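Local coordinates for protein TRAP dicarboxylate transporter, DctP subunit (Sulfurospirillum deleyianum, PDB 4OVS) that binds succinate and probably delivers it, as the periplasmic solute-binding subunit, to a TRAP-type dicarboxylate transporter, at residues M76-K80 against K134-V138. Sequence-based numbering, arbitrary orientation.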
loop_
_atom_site.group_PDB
_atom_site.type_symbol
_atom_site.label_atom_id
_atom_site.label_comp_id
_atom_site.label_asym_id
_atom_site.label_seq_id
_atom_site.Cartn_x
_atom_site.Cartn_y
_atom_site.Cartn_z
HETATM N N MSE A 76 4.306 -5.705 -13.017
HETATM C CA MSE A 76 3.146 -6.436 -13.496
HETATM C C MSE A 76 3.490 -7.269 -14.747
HETATM O O MSE A 76 3.244 -8.488 -14.806
HETATM C CB MSE A 76 1.995 -5.476 -13.790
HETATM C CG MSE A 76 1.477 -4.756 -12.573
HETATM SE SE MSE A 76 0.660 -5.982 -11.212
HETATM C CE MSE A 76 -0.716 -4.775 -10.565
ATOM N N LYS A 77 4.050 -6.602 -15.745
ATOM C CA LYS A 77 4.459 -7.260 -16.973
ATOM C C LYS A 77 5.403 -8.399 -16.611
ATOM O O LYS A 77 5.363 -9.469 -17.181
ATOM C CB LYS A 77 5.203 -6.247 -17.864
ATOM C CG LYS A 77 5.926 -6.863 -19.058
ATOM C CD LYS A 77 7.301 -6.244 -19.320
ATOM C CE LYS A 77 7.678 -6.370 -20.827
ATOM N NZ LYS A 77 8.781 -5.448 -21.284
ATOM N N ALA A 78 6.283 -8.136 -15.652
ATOM C CA ALA A 78 7.249 -9.126 -15.237
ATOM C C ALA A 78 6.546 -10.380 -14.793
ATOM O O ALA A 78 6.991 -11.458 -15.082
ATOM C CB ALA A 78 8.121 -8.572 -14.078
ATOM N N LEU A 79 5.465 -10.230 -14.038
ATOM C CA LEU A 79 4.704 -11.379 -13.582
ATOM C C LEU A 79 4.001 -12.025 -14.788
ATOM O O LEU A 79 4.036 -13.235 -14.958
ATOM C CB LEU A 79 3.702 -10.972 -12.482
ATOM C CG LEU A 79 4.085 -11.362 -11.033
ATOM C CD1 LEU A 79 5.433 -10.865 -10.682
ATOM C CD2 LEU A 79 3.072 -10.848 -10.028
ATOM N N LYS A 80 3.410 -11.222 -15.665
ATOM C CA LYS A 80 2.786 -11.790 -16.851
ATOM C C LYS A 80 3.749 -12.681 -17.625
ATOM O O LYS A 80 3.371 -13.749 -18.082
ATOM C CB LYS A 80 2.223 -10.704 -17.765
ATOM C CG LYS A 80 1.036 -9.965 -17.150
ATOM C CD LYS A 80 -0.304 -10.634 -17.480
ATOM C CE LYS A 80 -1.440 -9.603 -17.483
ATOM N NZ LYS A 80 -2.674 -10.121 -18.150
ATOM N N LYS A 134 -9.345 -12.856 -12.850
ATOM C CA LYS A 134 -9.765 -12.937 -14.253
ATOM C C LYS A 134 -8.804 -12.235 -15.208
ATOM O O LYS A 134 -8.766 -12.575 -16.378
ATOM C CB LYS A 134 -11.161 -12.348 -14.468
ATOM C CG LYS A 134 -12.273 -13.098 -13.793
ATOM C CD LYS A 134 -13.611 -12.481 -14.152
ATOM C CE LYS A 134 -13.616 -10.968 -13.917
ATOM N NZ LYS A 134 -14.999 -10.380 -13.826
ATOM N N LYS A 135 -8.056 -11.243 -14.715
ATOM C CA LYS A 135 -7.108 -10.522 -15.555
ATOM C C LYS A 135 -5.744 -11.215 -15.610
ATOM O O LYS A 135 -4.754 -10.599 -15.974
ATOM C CB LYS A 135 -6.903 -9.102 -15.029
ATOM C CG LYS A 135 -8.179 -8.318 -14.791
ATOM C CD LYS A 135 -8.980 -8.115 -16.051
ATOM C CE LYS A 135 -8.151 -7.420 -17.103
ATOM N NZ LYS A 135 -8.967 -7.094 -18.293
ATOM N N GLY A 136 -5.676 -12.468 -15.189
ATOM C CA GLY A 136 -4.478 -13.262 -15.409
ATOM C C GLY A 136 -3.416 -13.249 -14.326
ATOM O O GLY A 136 -2.233 -13.326 -14.635
ATOM N N PHE A 137 -3.827 -13.149 -13.059
ATOM C CA PHE A 137 -2.917 -13.331 -11.926
ATOM C C PHE A 137 -3.507 -14.322 -10.965
ATOM O O PHE A 137 -4.713 -14.520 -10.936
ATOM C CB PHE A 137 -2.674 -12.007 -11.188
ATOM C CG PHE A 137 -1.994 -10.983 -12.028
ATOM C CD1 PHE A 137 -0.644 -11.071 -12.268
ATOM C CD2 PHE A 137 -2.712 -9.954 -12.621
ATOM C CE1 PHE A 137 -0.011 -10.142 -13.058
ATOM C CE2 PHE A 137 -2.090 -9.039 -13.414
ATOM C CZ PHE A 137 -0.730 -9.124 -13.630
ATOM N N VAL A 138 -2.669 -14.965 -10.171
ATOM C CA VAL A 138 -3.187 -15.777 -9.099
ATOM C C VAL A 138 -3.249 -14.888 -7.857
ATOM O O VAL A 138 -2.222 -14.491 -7.329
ATOM C CB VAL A 138 -2.277 -16.941 -8.800
ATOM C CG1 VAL A 138 -2.944 -17.879 -7.794
ATOM C CG2 VAL A 138 -1.905 -17.623 -10.076
#
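Lys-80, on helix 75-81, reaches across to the ring of Phe-137 and the turn that precedes it. From CB, Lys-80 CG lies beside the backbone N and anti to the carbonyl carbon (chi1 -68°), and it meets Phe-137 CZ at 4.0 Å. The chain bends about the CB-CG bond, CD runs past the same ring atom, and Lys-80 CE follows at 3.9 Å from Phe-137 CZ, approaching obliquely. The aliphatic part of the lysine and the phenylalanine side chain thus cross at about a right angle. At the tip, Lys-80 NZ donates a hydrogen bond to Lys-135 O (3.0 Å), the C=O...N angle being 148° and the nitrogen tilted 31° out of the carbonyl plane. Gly-136 carries the backbone around beside this ammonium group at a positive phi, where having no CB keeps it clear of Lys-135 O and Lys-80 NZ.

The far end of the Phe-137 ring rests against the helix. Leu-79 CB sits in the ring plane at its edge, 3.8 Å from Phe-137 CE1, and the selenium of selenomethionine Met-76 makes an oblique Met-aromatic contact, 4.8 Å from the centroid of the Phe-137 ring. Met-76 also lies beside the succinate-binding residue Lys-93. Ile-239 touches Met-76, Leu-79 and Phe-137 alike, and the ring packs against both helix 75-81 and strand 233-241, the latter an antiparallel partner of strand 137-152.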